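Long-range contacts in putative poly(3-hydroxybutyrate) depolymerase LpqC (PDB 3D0K), which probably hydrolyses ester bonds, in poly(3-hydroxybutyrate) or related esters, as a serine hydrolase of the alpha/beta-hydrolase type: residues 154-159 with 174-179; 100-105 with 147-152. One frame throughout, in Å; residues are numbered along the deposited sequence.

Contact 1: residues 154-159 with 174-179. With SO4 (sulfate ion), chain E.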
loop_
_atom_site.group_PDB
_atom_site.type_symbol
_atom_site.label_atom_id
_atom_site.label_comp_id
_atom_site.label_asym_id
_atom_site.label_seq_id
_atom_site.Cartn_x
_atom_site.Cartn_y
_atom_site.Cartn_z
ATOM N N VAL A 154 0.286 -3.281 -1.038
ATOM C CA VAL A 154 1.531 -2.571 -0.795
ATOM C C VAL A 154 2.747 -3.506 -0.638
ATOM O O VAL A 154 3.803 -3.251 -1.242
ATOM C CB VAL A 154 1.362 -1.585 0.391
ATOM C CG1 VAL A 154 2.722 -1.103 0.977
ATOM C CG2 VAL A 154 0.451 -0.432 -0.022
ATOM N N HIS A 155 2.611 -4.584 0.156
ATOM C CA HIS A 155 3.794 -5.470 0.351
ATOM C C HIS A 155 4.124 -6.277 -0.900
ATOM O O HIS A 155 5.288 -6.571 -1.153
ATOM C CB HIS A 155 3.730 -6.351 1.625
ATOM C CG HIS A 155 2.832 -7.547 1.524
ATOM N ND1 HIS A 155 3.308 -8.811 1.224
ATOM C CD2 HIS A 155 1.515 -7.699 1.806
ATOM C CE1 HIS A 155 2.300 -9.682 1.267
ATOM N NE2 HIS A 155 1.198 -9.022 1.576
ATOM N N ARG A 156 3.107 -6.532 -1.714
ATOM C CA ARG A 156 3.304 -7.272 -2.977
ATOM C C ARG A 156 3.870 -6.301 -4.025
ATOM O O ARG A 156 4.619 -6.717 -4.880
ATOM C CB ARG A 156 2.007 -7.877 -3.468
ATOM C CG ARG A 156 1.575 -9.024 -2.530
ATOM C CD ARG A 156 0.334 -9.750 -2.989
ATOM N NE ARG A 156 0.062 -10.751 -1.929
ATOM C CZ ARG A 156 -1.128 -11.075 -1.434
ATOM N NH1 ARG A 156 -2.245 -10.546 -1.921
ATOM N NH2 ARG A 156 -1.211 -11.974 -0.446
ATOM N N LEU A 157 3.503 -5.027 -3.926
ATOM C CA LEU A 157 4.105 -3.984 -4.742
ATOM C C LEU A 157 5.621 -3.939 -4.440
ATOM O O LEU A 157 6.479 -3.943 -5.354
ATOM C CB LEU A 157 3.412 -2.644 -4.442
ATOM C CG LEU A 157 3.913 -1.394 -5.194
ATOM C CD1 LEU A 157 2.840 -0.324 -5.239
ATOM C CD2 LEU A 157 5.257 -0.778 -4.665
HETATM N N MSE A 158 5.943 -3.927 -3.158
HETATM C CA MSE A 158 7.348 -3.933 -2.715
HETATM C C MSE A 158 8.110 -5.180 -3.137
HETATM O O MSE A 158 9.324 -5.096 -3.350
HETATM C CB MSE A 158 7.475 -3.657 -1.207
HETATM C CG MSE A 158 6.954 -2.205 -0.848
HETATM SE SE MSE A 158 7.792 -0.766 -1.867
HETATM C CE MSE A 158 9.420 -0.814 -0.760
ATOM N N SER A 159 7.421 -6.320 -3.263
ATOM C CA SER A 159 8.046 -7.553 -3.710
ATOM C C SER A 159 8.354 -7.604 -5.203
ATOM O O SER A 159 9.088 -8.476 -5.655
ATOM C CB SER A 159 7.105 -8.729 -3.420
ATOM O OG SER A 159 6.754 -8.744 -2.054
ATOM N N PRO A 174 -2.517 -6.316 6.787
ATOM C CA PRO A 174 -2.872 -7.169 5.640
ATOM C C PRO A 174 -3.598 -8.447 6.093
ATOM O O PRO A 174 -3.206 -9.021 7.123
ATOM C CB PRO A 174 -1.493 -7.567 5.043
ATOM C CG PRO A 174 -0.569 -6.421 5.470
ATOM C CD PRO A 174 -1.052 -6.071 6.869
ATOM N N GLY A 175 -4.579 -8.920 5.296
ATOM C CA GLY A 175 -5.310 -10.158 5.633
ATOM C C GLY A 175 -4.400 -11.394 5.551
ATOM O O GLY A 175 -4.573 -12.324 6.320
ATOM N N TRP A 176 -3.438 -11.407 4.626
ATOM C CA TRP A 176 -2.455 -12.494 4.538
ATOM C C TRP A 176 -1.311 -12.012 3.621
ATOM O O TRP A 176 -1.400 -10.936 3.051
ATOM C CB TRP A 176 -3.092 -13.809 4.005
ATOM C CG TRP A 176 -3.298 -13.843 2.546
ATOM C CD1 TRP A 176 -4.144 -13.038 1.811
ATOM C CD2 TRP A 176 -2.675 -14.737 1.605
ATOM N NE1 TRP A 176 -4.056 -13.375 0.479
ATOM C CE2 TRP A 176 -3.196 -14.426 0.325
ATOM C CE3 TRP A 176 -1.763 -15.797 1.726
ATOM C CZ2 TRP A 176 -2.795 -15.104 -0.849
ATOM C CZ3 TRP A 176 -1.374 -16.499 0.534
ATOM C CH2 TRP A 176 -1.891 -16.140 -0.713
ATOM N N TYR A 177 -0.263 -12.810 3.485
ATOM C CA TYR A 177 0.974 -12.289 2.923
ATOM C C TYR A 177 1.526 -13.231 1.866
ATOM O O TYR A 177 1.462 -14.470 1.967
ATOM C CB TYR A 177 2.040 -12.156 4.027
ATOM C CG TYR A 177 1.726 -11.157 5.112
ATOM C CD1 TYR A 177 2.264 -9.844 5.054
ATOM C CD2 TYR A 177 0.848 -11.483 6.166
ATOM C CE1 TYR A 177 1.974 -8.915 6.029
ATOM C CE2 TYR A 177 0.544 -10.542 7.153
ATOM C CZ TYR A 177 1.126 -9.267 7.061
ATOM O OH TYR A 177 0.832 -8.348 8.020
ATOM N N THR A 178 2.187 -12.620 0.902
ATOM C CA THR A 178 3.093 -13.357 -0.002
ATOM C C THR A 178 4.393 -13.540 0.795
ATOM O O THR A 178 5.072 -12.552 1.155
ATOM C CB THR A 178 3.430 -12.457 -1.217
ATOM O OG1 THR A 178 2.248 -12.321 -2.049
ATOM C CG2 THR A 178 4.515 -13.136 -2.079
ATOM N N LEU A 179 4.770 -14.784 1.031
ATOM C CA LEU A 179 5.958 -15.037 1.845
ATOM C C LEU A 179 7.225 -14.848 1.016
ATOM O O LEU A 179 7.203 -15.098 -0.167
ATOM C CB LEU A 179 5.907 -16.484 2.354
ATOM C CG LEU A 179 4.654 -16.774 3.160
ATOM C CD1 LEU A 179 4.582 -18.290 3.485
ATOM C CD2 LEU A 179 4.684 -15.916 4.422
HETATM S S SO4 E . -8.121 -8.439 3.969
HETATM O O1 SO4 E . -6.759 -7.966 3.716
HETATM O O2 SO4 E . -8.325 -9.606 3.097
HETATM O O3 SO4 E . -8.388 -8.858 5.315
HETATM O O4 SO4 E . -9.136 -7.523 3.492
HETATM O O HOH W 1 6.540 -10.305 0.561
#

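Contact 2: residues 100-105 with 147-152. With SO4 (sulfate ion), chain E; SO4 (sulfate ion), chain G.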
loop_
_atom_site.group_PDB
_atom_site.type_symbol
_atom_site.label_atom_id
_atom_site.label_comp_id
_atom_site.label_asym_id
_atom_site.label_seq_id
_atom_site.Cartn_x
_atom_site.Cartn_y
_atom_site.Cartn_z
ATOM N N SER A 100 -7.457 -9.057 -9.147
ATOM C CA SER A 100 -7.143 -7.836 -9.880
ATOM C C SER A 100 -6.541 -6.778 -8.991
ATOM O O SER A 100 -5.809 -5.898 -9.483
ATOM C CB SER A 100 -8.406 -7.221 -10.524
ATOM O OG SER A 100 -9.118 -8.186 -11.301
ATOM N N TYR A 101 -6.923 -6.780 -7.721
ATOM C CA TYR A 101 -6.463 -5.730 -6.839
ATOM C C TYR A 101 -5.355 -6.261 -5.895
ATOM O O TYR A 101 -4.186 -6.012 -6.147
ATOM C CB TYR A 101 -7.639 -5.101 -6.038
ATOM C CG TYR A 101 -7.158 -4.023 -5.050
ATOM C CD1 TYR A 101 -6.386 -2.944 -5.502
ATOM C CD2 TYR A 101 -7.523 -4.067 -3.688
ATOM C CE1 TYR A 101 -5.972 -1.946 -4.622
ATOM C CE2 TYR A 101 -7.087 -3.052 -2.766
ATOM C CZ TYR A 101 -6.310 -1.998 -3.273
ATOM O OH TYR A 101 -5.878 -1.016 -2.391
ATOM N N ASN A 102 -5.747 -6.955 -4.813
ATOM C CA ASN A 102 -4.784 -7.599 -3.901
ATOM C C ASN A 102 -3.567 -8.265 -4.601
ATOM O O ASN A 102 -2.425 -8.131 -4.128
ATOM C CB ASN A 102 -5.415 -8.712 -3.038
ATOM C CG ASN A 102 -6.698 -8.344 -2.339
ATOM O OD1 ASN A 102 -6.944 -8.842 -1.193
ATOM N ND2 ASN A 102 -7.563 -7.578 -2.999
ATOM N N ASN A 103 -3.834 -9.080 -5.630
ATOM C CA ASN A 103 -2.829 -9.910 -6.309
ATOM C C ASN A 103 -2.239 -9.264 -7.577
ATOM O O ASN A 103 -1.419 -9.894 -8.295
ATOM C CB ASN A 103 -3.386 -11.306 -6.700
ATOM C CG ASN A 103 -3.988 -12.096 -5.513
ATOM O OD1 ASN A 103 -4.582 -13.189 -5.711
ATOM N ND2 ASN A 103 -3.871 -11.562 -4.310
ATOM N N GLY A 104 -2.644 -8.026 -7.861
ATOM C CA GLY A 104 -1.921 -7.228 -8.885
ATOM C C GLY A 104 -2.138 -7.657 -10.356
ATOM O O GLY A 104 -1.376 -7.250 -11.232
ATOM N N ARG A 105 -3.160 -8.455 -10.629
ATOM C CA ARG A 105 -3.355 -9.017 -12.001
ATOM C C ARG A 105 -2.035 -9.658 -12.528
ATOM O O ARG A 105 -1.602 -9.367 -13.655
ATOM C CB ARG A 105 -3.823 -7.910 -12.988
ATOM C CG ARG A 105 -5.291 -7.770 -13.133
ATOM C CD ARG A 105 -5.746 -6.837 -14.264
ATOM N NE ARG A 105 -5.756 -7.536 -15.518
ATOM C CZ ARG A 105 -4.997 -7.243 -16.570
ATOM N NH1 ARG A 105 -5.073 -7.996 -17.656
ATOM N NH2 ARG A 105 -4.174 -6.208 -16.546
ATOM N N HIS A 147 -4.063 -0.379 3.846
ATOM C CA HIS A 147 -4.676 -1.139 4.935
ATOM C C HIS A 147 -5.437 -2.347 4.386
ATOM O O HIS A 147 -6.168 -2.232 3.378
ATOM C CB HIS A 147 -5.624 -0.215 5.732
ATOM C CG HIS A 147 -6.344 -0.913 6.873
ATOM N ND1 HIS A 147 -5.746 -1.219 8.086
ATOM C CD2 HIS A 147 -7.621 -1.320 6.981
ATOM C CE1 HIS A 147 -6.638 -1.803 8.889
ATOM N NE2 HIS A 147 -7.766 -1.920 8.214
ATOM N N SER A 148 -5.359 -3.483 5.102
ATOM C CA SER A 148 -6.144 -4.656 4.739
ATOM C C SER A 148 -5.808 -5.143 3.336
ATOM O O SER A 148 -4.629 -5.423 3.093
ATOM C CB SER A 148 -7.647 -4.472 4.962
ATOM O OG SER A 148 -8.192 -5.749 5.392
ATOM N N ALA A 149 -6.778 -5.253 2.411
ATOM C CA ALA A 149 -6.431 -5.620 1.011
ATOM C C ALA A 149 -5.374 -4.691 0.427
ATOM O O ALA A 149 -4.569 -5.100 -0.420
ATOM C CB ALA A 149 -7.678 -5.641 0.064
ATOM N N GLY A 150 -5.395 -3.430 0.863
ATOM C CA GLY A 150 -4.445 -2.468 0.350
ATOM C C GLY A 150 -3.081 -2.698 1.039
ATOM O O GLY A 150 -2.080 -2.351 0.490
ATOM N N GLY A 151 -3.040 -3.289 2.245
ATOM C CA GLY A 151 -1.737 -3.651 2.852
ATOM C C GLY A 151 -1.222 -4.939 2.136
ATOM O O GLY A 151 0.002 -5.131 1.993
ATOM N N GLN A 152 -2.135 -5.808 1.678
ATOM C CA GLN A 152 -1.707 -6.901 0.737
ATOM C C GLN A 152 -1.073 -6.288 -0.541
ATOM O O GLN A 152 0.018 -6.676 -0.942
ATOM C CB GLN A 152 -2.854 -7.778 0.353
ATOM C CG GLN A 152 -3.476 -8.527 1.517
ATOM C CD GLN A 152 -4.508 -9.515 1.032
ATOM O OE1 GLN A 152 -4.329 -10.107 -0.008
ATOM N NE2 GLN A 152 -5.580 -9.725 1.815
HETATM S S SO4 E . -8.121 -8.439 3.969
HETATM O O1 SO4 E . -6.759 -7.966 3.716
HETATM O O2 SO4 E . -8.325 -9.606 3.097
HETATM O O3 SO4 E . -8.388 -8.858 5.315
HETATM O O4 SO4 E . -9.136 -7.523 3.492
HETATM S S SO4 G . -11.091 -2.475 5.416
HETATM O O1 SO4 G . -10.431 -2.294 6.694
HETATM O O2 SO4 G . -11.032 -3.874 5.039
HETATM O O3 SO4 G . -12.478 -2.041 5.503
HETATM O O4 SO4 G . -10.410 -1.632 4.428
HETATM O O HOH W 2 -5.225 -12.525 -2.152
#

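Contact 1: residues 154-159 with 174-179
H155 and R156, on helix 149-160, face Y177 and T178 in the irregular chain that follows strand 168-172, with the closest CA pair, R156 and T178, 6.8 Å apart. In this alpha/beta-hydrolase fold, that puts the helix after the presumed nucleophile elbow against the loop leaving the next parallel strand.

R156 runs out straight from CG to NE, and this extended chain carries the guanidinium from the helix to the loop. R156 NE donates to T178 OG1 at 2.7 Å along a bent path, 141° at the hydrogen, with the oxygen lying somewhat out of the guanidinium plane. R156 NH1 bonds to Q152 OE1, so two nitrogens of the arginine are held; T178 OG1 in turn bonds to P187 O. R156 NH2 sits 3.2 Å above the plane of the W176 indole, displaced toward its rim. The two flat groups are 64° apart, so they do not stack.

The H155 imidazole lies between two neighbours: R156 CG on one face and Y177 CD1, 3.7 Å above the plane, on the other. With chi1 at 77°, CG stands between the backbone N and the carbonyl carbon, and the ring edge is turned to the loop backbone. There H155 CE1 comes to 3.0 Å from T178 N, a tight contact near the ring plane. The Y177 and H155 rings meet obliquely, centroids 5.0 Å apart; P174 CB lies over a face of the phenol, and Y244 stacks on Y177 while meeting H155 edge-to-face.

Solvent completes the join at the far end of the helical segment. S159 OG turns back to donate to H155 O, and one water molecule donates both to S159 OG and, at 2.7 Å, to T178 O.

Contact 2: residues 100-105 with 147-152
Y101 and N102 meet A149 and G150 in the first turn of helix 149-160, and N102 and A149 are the nearest CA pair, 5.5 Å apart. The apolar contact is the A149 methyl against Y101 CE2, at 3.9 Å; the methyl also packs against the N102 side chain. With CG anti to the backbone N (chi1 178°), the tyrosine ring runs across the first turn of the helix, and its OH stands 3.4 Å from G150 CA, a close approach permitted by the absence of a side chain there. The hydroxyl itself is hydrogen-bonded to H61 O and Q60 OE1.

Polar contacts gather round Q152. Its amide is steeply turned against that of N102, about 80° between planes. Q152 NE2 donates to O1 of sulfate chain E, probably from the crystallisation liquor, at 2.8 Å; A149 N is 3.0 Å from the same O1. A water accepts from N103 ND2 and bonds weakly to Q152 OE1.

Backbone bonds shape both partners: G104 N to Y101 O closes a type I turn, while G150 N bonds to H147 O. S148 has a positive phi of 60° in the tight turn between strand 142-147 and the helix, and with G150 it fits the GxSxG nucleophile elbow of an alpha/beta-hydrolase, in which it is probably the nucleophile.

From the N terminus, the chain first meets contact 2 at 100-105, after helix 97-100. It then runs through helix 122-133 and strand 142-147 before 147-152 closes that 41-residue loop. Contact 1 opens almost at once, on the same helix 149-160, and closes 14 intervening residues later, beyond strand 168-172. The two loops therefore follow in series, neither nested nor crossed. Because strands 142-147 and 168-172 are parallel neighbours, helix 149-160 is the connection of a beta-alpha-beta crossover, with a loop packed on it by each contact. The contacts also touch: P174 CG lies 3.7 Å from G151 C, and sulfate chain E borders both.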